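Glycosyltransferase Gtf1 (Streptococcus pneumoniae, PDB 4PQG) is a glycosyltransferase of GT-B type, with two Rossmann-like domains and an extended beta-sheet domain inserted in the first, and holds UDP in the model. Local coordinates at residues A[344-357]-A[456-470]. Numbering follows the deposited sequence.
Sequences DWLVKAVIEAHKEL and HVEDQIKQAYAAKIC
Lys348 reaches across to Glu458 with its chain extended, and its NZ lies 3.1 Å from both OE1 and OE2 of that carboxylate: a salt bridge made of two weak hydrogen bonds, shared about equally. Glu458 also carries an apolar contact, its CG lying 4.0 Å from Trp345 CD1. Two further ion pairs stay within one segment: Lys355 NZ meets Glu352 OE1 from above the carboxylate plane, whereas Lys462 NZ bonds weakly to Asp459 OD1. Glu356 OE2 has a weak hydrogen bond from Gln474 NE2. These polar pairs border an apolar seam. Near the N-terminal ends of both helices, the indole of Trp345 receives Ile461 CD1 over one face, a CH-pi contact 3.6 Å from the centroid of the six-membered ring and 4° off its normal. Ile461 places CG1 anti to its carbonyl carbon (chi1 -69°), and both CD1 and CG2 reach Trp345. Farther along, small residues let the backbones approach closely, with Ala349 CB 3.4 Å from Tyr465 CB and Ala466 CB against Ala349 O, which already accepts the helical N-H of Ala353. The helix axes come within 7.9 Å and cross at -55°. Ala353 O takes the N-H groups of both Glu356 and Leu357, and Cys470 SG packs 3.7 Å from Glu356 CB. The Tyr465 ring lies against Leu346 CD2, while its hydroxyl is satisfied by Thr407 O. Helices 343-353 and 458-474 thus lie side by side on one face of the six-stranded parallel sheet in the Rossmann-like domain of a GT-B fold: Leu346 and Val350 rest on Phe362 of strand 361-365, Tyr465 and Ile469 on Ile429 of strand 428-431, and helix 371-380 flanks the first helix at Asp344 and Val347.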
loop_
_atom_site.group_PDB
_atom_site.type_symbol
_atom_site.label_atom_id
_atom_site.label_comp_id
_atom_site.label_asym_id
_atom_site.label_seq_id
_atom_site.Cartn_x
_atom_site.Cartn_y
_atom_site.Cartn_z
ATOM N N ASP A 344 -4.347 18.809 7.853
ATOM C CA ASP A 344 -4.151 20.072 8.577
ATOM C C ASP A 344 -5.390 20.958 8.549
ATOM O O ASP A 344 -5.722 21.591 9.551
ATOM C CB ASP A 344 -2.902 20.826 8.111
ATOM C CG ASP A 344 -2.908 21.107 6.625
ATOM O OD1 ASP A 344 -3.124 20.146 5.851
ATOM O OD2 ASP A 344 -2.695 22.281 6.236
ATOM N N TRP A 345 -6.086 20.980 7.414
ATOM C CA TRP A 345 -7.375 21.658 7.318
ATOM C C TRP A 345 -8.383 21.094 8.276
ATOM O O TRP A 345 -9.125 21.859 8.907
ATOM C CB TRP A 345 -7.914 21.638 5.890
ATOM C CG TRP A 345 -7.036 22.334 4.874
ATOM C CD1 TRP A 345 -5.983 23.209 5.114
ATOM C CD2 TRP A 345 -7.137 22.262 3.407
ATOM N NE1 TRP A 345 -5.434 23.648 3.939
ATOM C CE2 TRP A 345 -6.071 23.123 2.880
ATOM C CE3 TRP A 345 -7.954 21.575 2.515
ATOM C CZ2 TRP A 345 -5.858 23.285 1.518
ATOM C CZ3 TRP A 345 -7.726 21.733 1.140
ATOM C CH2 TRP A 345 -6.703 22.578 0.656
ATOM N N LEU A 346 -8.425 19.763 8.419
ATOM C CA LEU A 346 -9.342 19.139 9.374
ATOM C C LEU A 346 -9.016 19.495 10.820
ATOM O O LEU A 346 -9.931 19.754 11.625
ATOM C CB LEU A 346 -9.360 17.606 9.235
ATOM C CG LEU A 346 -9.862 17.057 7.898
ATOM C CD1 LEU A 346 -9.795 15.535 7.929
ATOM C CD2 LEU A 346 -11.284 17.541 7.633
ATOM N N VAL A 347 -7.729 19.479 11.161
ATOM C CA VAL A 347 -7.318 19.806 12.519
ATOM C C VAL A 347 -7.774 21.232 12.881
ATOM O O VAL A 347 -8.421 21.432 13.921
ATOM C CB VAL A 347 -5.791 19.608 12.745
ATOM C CG1 VAL A 347 -5.356 20.170 14.092
ATOM C CG2 VAL A 347 -5.425 18.130 12.676
ATOM N N LYS A 348 -7.468 22.204 12.018
ATOM C CA LYS A 348 -7.919 23.603 12.212
ATOM C C LYS A 348 -9.448 23.776 12.288
ATOM O O LYS A 348 -9.959 24.599 13.063
ATOM C CB LYS A 348 -7.322 24.515 11.142
ATOM C CG LYS A 348 -5.798 24.500 11.151
ATOM C CD LYS A 348 -5.204 25.651 10.361
ATOM C CE LYS A 348 -3.700 25.721 10.569
ATOM N NZ LYS A 348 -3.171 26.987 9.991
ATOM N N ALA A 349 -10.171 22.989 11.493
ATOM C CA ALA A 349 -11.626 22.973 11.534
ATOM C C ALA A 349 -12.134 22.449 12.875
ATOM O O ALA A 349 -13.070 23.025 13.461
ATOM C CB ALA A 349 -12.183 22.138 10.390
ATOM N N VAL A 350 -11.508 21.379 13.363
ATOM C CA VAL A 350 -11.888 20.773 14.638
ATOM C C VAL A 350 -11.590 21.716 15.810
ATOM O O VAL A 350 -12.428 21.862 16.692
ATOM C CB VAL A 350 -11.280 19.359 14.833
ATOM C CG1 VAL A 350 -11.569 18.807 16.226
ATOM C CG2 VAL A 350 -11.848 18.413 13.787
ATOM N N ILE A 351 -10.424 22.365 15.799
ATOM C CA ILE A 351 -10.091 23.406 16.787
ATOM C C ILE A 351 -11.181 24.480 16.859
ATOM O O ILE A 351 -11.566 24.911 17.949
ATOM C CB ILE A 351 -8.712 24.062 16.507
ATOM C CG1 ILE A 351 -7.589 23.040 16.699
ATOM C CG2 ILE A 351 -8.474 25.293 17.395
ATOM C CD1 ILE A 351 -6.296 23.451 16.016
ATOM N N GLU A 352 -11.680 24.881 15.695
ATOM C CA GLU A 352 -12.689 25.919 15.578
ATOM C C GLU A 352 -14.051 25.431 16.078
ATOM O O GLU A 352 -14.698 26.109 16.883
ATOM C CB GLU A 352 -12.756 26.408 14.126
ATOM C CG GLU A 352 -13.718 27.549 13.841
ATOM C CD GLU A 352 -13.269 28.893 14.409
ATOM O OE1 GLU A 352 -12.060 29.078 14.691
ATOM O OE2 GLU A 352 -14.147 29.772 14.559
ATOM N N ALA A 353 -14.470 24.250 15.626
ATOM C CA ALA A 353 -15.748 23.677 16.037
ATOM C C ALA A 353 -15.786 23.422 17.539
ATOM O O ALA A 353 -16.848 23.506 18.168
ATOM C CB ALA A 353 -16.045 22.397 15.267
ATOM N N HIS A 354 -14.618 23.128 18.105
ATOM C CA HIS A 354 -14.466 22.842 19.530
ATOM C C HIS A 354 -14.853 24.016 20.413
ATOM O O HIS A 354 -15.159 23.839 21.591
ATOM C CB HIS A 354 -13.027 22.422 19.790
ATOM C CG HIS A 354 -12.733 22.072 21.218
ATOM N ND1 HIS A 354 -12.213 22.956 22.082
ATOM C CD2 HIS A 354 -12.891 20.884 21.917
ATOM C CE1 HIS A 354 -12.051 22.366 23.277
ATOM N NE2 HIS A 354 -12.465 21.099 23.174
ATOM N N LYS A 355 -14.827 25.221 19.848
ATOM C CA LYS A 355 -15.326 26.414 20.538
ATOM C C LYS A 355 -16.819 26.281 20.842
ATOM O O LYS A 355 -17.278 26.707 21.890
ATOM C CB LYS A 355 -15.081 27.673 19.701
ATOM C CG LYS A 355 -13.619 28.030 19.512
ATOM C CD LYS A 355 -13.449 29.005 18.357
ATOM C CE LYS A 355 -12.003 29.465 18.211
ATOM N NZ LYS A 355 -11.851 30.464 17.110
ATOM N N GLU A 356 -17.558 25.685 19.915
ATOM C CA GLU A 356 -19.002 25.532 20.024
ATOM C C GLU A 356 -19.374 24.214 20.702
ATOM O O GLU A 356 -20.396 24.138 21.393
ATOM C CB GLU A 356 -19.620 25.593 18.631
ATOM C CG GLU A 356 -21.098 25.931 18.587
ATOM C CD GLU A 356 -21.367 27.423 18.468
ATOM O OE1 GLU A 356 -20.523 28.236 18.912
ATOM O OE2 GLU A 356 -22.430 27.787 17.918
ATOM N N LEU A 357 -18.557 23.177 20.488
ATOM C CA LEU A 357 -18.796 21.853 21.068
ATOM C C LEU A 357 -17.541 21.407 21.800
ATOM O O LEU A 357 -16.708 20.699 21.224
ATOM C CB LEU A 357 -19.163 20.820 19.989
ATOM C CG LEU A 357 -20.151 21.151 18.862
ATOM C CD1 LEU A 357 -20.090 20.105 17.758
ATOM C CD2 LEU A 357 -21.582 21.294 19.371
ATOM N N HIS A 456 -8.350 27.373 -2.744
ATOM C CA HIS A 456 -8.141 26.679 -1.465
ATOM C C HIS A 456 -7.796 27.601 -0.319
ATOM O O HIS A 456 -6.770 27.415 0.337
ATOM C CB HIS A 456 -7.074 25.584 -1.605
ATOM C CG HIS A 456 -7.463 24.471 -2.550
ATOM N ND1 HIS A 456 -6.904 24.324 -3.762
ATOM C CD2 HIS A 456 -8.405 23.452 -2.425
ATOM C CE1 HIS A 456 -7.452 23.264 -4.382
ATOM N NE2 HIS A 456 -8.371 22.732 -3.564
ATOM N N VAL A 457 -8.641 28.604 -0.073
ATOM C CA VAL A 457 -8.419 29.558 1.027
ATOM C C VAL A 457 -8.613 28.849 2.373
ATOM O O VAL A 457 -9.718 28.422 2.708
ATOM C CB VAL A 457 -9.359 30.789 0.937
ATOM C CG1 VAL A 457 -9.022 31.810 2.022
ATOM C CG2 VAL A 457 -9.294 31.423 -0.449
ATOM N N GLU A 458 -7.532 28.731 3.133
ATOM C CA GLU A 458 -7.532 28.007 4.403
ATOM C C GLU A 458 -8.582 28.493 5.418
ATOM O O GLU A 458 -9.300 27.679 6.002
ATOM C CB GLU A 458 -6.137 28.016 5.023
ATOM C CG GLU A 458 -6.003 27.099 6.224
ATOM C CD GLU A 458 -4.737 27.348 7.021
ATOM O OE1 GLU A 458 -4.643 28.398 7.696
ATOM O OE2 GLU A 458 -3.839 26.485 6.985
ATOM N N ASP A 459 -8.687 29.803 5.622
ATOM C CA ASP A 459 -9.718 30.342 6.530
ATOM C C ASP A 459 -11.152 29.942 6.171
ATOM O O ASP A 459 -11.936 29.612 7.060
ATOM C CB ASP A 459 -9.636 31.866 6.605
ATOM C CG ASP A 459 -8.363 32.356 7.267
ATOM O OD1 ASP A 459 -7.718 31.595 8.027
ATOM O OD2 ASP A 459 -8.015 33.527 7.029
ATOM N N GLN A 460 -11.490 30.003 4.879
ATOM C CA GLN A 460 -12.802 29.581 4.366
ATOM C C GLN A 460 -13.044 28.096 4.581
ATOM O O GLN A 460 -14.138 27.687 4.977
ATOM C CB GLN A 460 -12.920 29.848 2.865
ATOM C CG GLN A 460 -13.781 31.034 2.497
ATOM C CD GLN A 460 -13.097 32.340 2.818
ATOM O OE1 GLN A 460 -12.315 32.864 2.008
ATOM N NE2 GLN A 460 -13.379 32.877 4.008
ATOM N N ILE A 461 -12.022 27.294 4.294
ATOM C CA ILE A 461 -12.118 25.842 4.445
ATOM C C ILE A 461 -12.389 25.449 5.894
ATOM O O ILE A 461 -13.329 24.704 6.162
ATOM C CB ILE A 461 -10.857 25.131 3.922
ATOM C CG1 ILE A 461 -10.784 25.253 2.394
ATOM C CG2 ILE A 461 -10.830 23.666 4.374
ATOM C CD1 ILE A 461 -9.372 25.069 1.851
ATOM N N LYS A 462 -11.583 25.949 6.824
ATOM C CA LYS A 462 -11.749 25.583 8.227
ATOM C C LYS A 462 -13.110 26.029 8.762
ATOM O O LYS A 462 -13.727 25.327 9.566
ATOM C CB LYS A 462 -10.593 26.111 9.088
ATOM C CG LYS A 462 -10.849 27.399 9.843
ATOM C CD LYS A 462 -9.566 27.921 10.462
ATOM C CE LYS A 462 -9.743 29.368 10.896
ATOM N NZ LYS A 462 -8.434 30.078 10.906
ATOM N N GLN A 463 -13.571 27.189 8.294
ATOM C CA GLN A 463 -14.872 27.731 8.682
ATOM C C GLN A 463 -16.001 26.855 8.148
ATOM O O GLN A 463 -16.978 26.612 8.850
ATOM C CB GLN A 463 -15.009 29.183 8.200
ATOM C CG GLN A 463 -16.427 29.697 8.010
ATOM C CD GLN A 463 -16.456 31.125 7.462
ATOM O OE1 GLN A 463 -16.908 31.373 6.332
ATOM N NE2 GLN A 463 -15.943 32.070 8.252
ATOM N N ALA A 464 -15.851 26.364 6.922
ATOM C CA ALA A 464 -16.859 25.492 6.321
ATOM C C ALA A 464 -16.975 24.169 7.064
ATOM O O ALA A 464 -18.068 23.799 7.498
ATOM C CB ALA A 464 -16.591 25.272 4.832
ATOM N N TYR A 465 -15.861 23.452 7.224
ATOM C CA TYR A 465 -15.886 22.187 7.975
ATOM C C TYR A 465 -16.416 22.387 9.402
ATOM O O TYR A 465 -17.283 21.623 9.849
ATOM C CB TYR A 465 -14.504 21.515 7.993
ATOM C CG TYR A 465 -14.226 20.681 6.768
ATOM C CD1 TYR A 465 -14.458 19.300 6.770
ATOM C CD2 TYR A 465 -13.742 21.273 5.598
ATOM C CE1 TYR A 465 -14.214 18.532 5.636
ATOM C CE2 TYR A 465 -13.478 20.514 4.473
ATOM C CZ TYR A 465 -13.708 19.147 4.494
ATOM O OH TYR A 465 -13.455 18.417 3.355
ATOM N N ALA A 466 -15.906 23.408 10.101
ATOM C CA ALA A 466 -16.389 23.735 11.457
ATOM C C ALA A 466 -17.903 23.899 11.473
ATOM O O ALA A 466 -18.576 23.284 12.302
ATOM C CB ALA A 466 -15.727 24.992 12.001
ATOM N N ALA A 467 -18.426 24.705 10.542
ATOM C CA ALA A 467 -19.872 24.950 10.426
ATOM C C ALA A 467 -20.659 23.669 10.170
ATOM O O ALA A 467 -21.754 23.482 10.707
ATOM C CB ALA A 467 -20.157 25.964 9.324
ATOM N N LYS A 468 -20.108 22.788 9.342
ATOM C CA LYS A 468 -20.797 21.551 9.000
ATOM C C LYS A 468 -20.814 20.528 10.135
ATOM O O LYS A 468 -21.835 19.860 10.371
ATOM C CB LYS A 468 -20.255 20.954 7.699
ATOM C CG LYS A 468 -20.811 21.624 6.451
ATOM C CD LYS A 468 -22.337 21.623 6.488
ATOM C CE LYS A 468 -22.924 22.260 5.257
ATOM N NZ LYS A 468 -24.408 22.172 5.293
ATOM N N ILE A 469 -19.691 20.405 10.835
ATOM C CA ILE A 469 -19.609 19.552 12.015
ATOM C C ILE A 469 -20.651 20.033 13.020
ATOM O O ILE A 469 -21.477 19.240 13.472
ATOM C CB ILE A 469 -18.199 19.573 12.662
ATOM C CG1 ILE A 469 -17.170 18.868 11.752
ATOM C CG2 ILE A 469 -18.223 18.922 14.037
ATOM C CD1 ILE A 469 -15.732 19.304 11.971
ATOM N N CYS A 470 -20.604 21.329 13.350
ATOM C CA CYS A 470 -21.536 21.931 14.308
ATOM C C CYS A 470 -22.995 21.709 13.914
ATOM O O CYS A 470 -23.800 21.324 14.750
ATOM C CB CYS A 470 -21.238 23.423 14.487
ATOM S SG CYS A 470 -19.732 23.724 15.428
#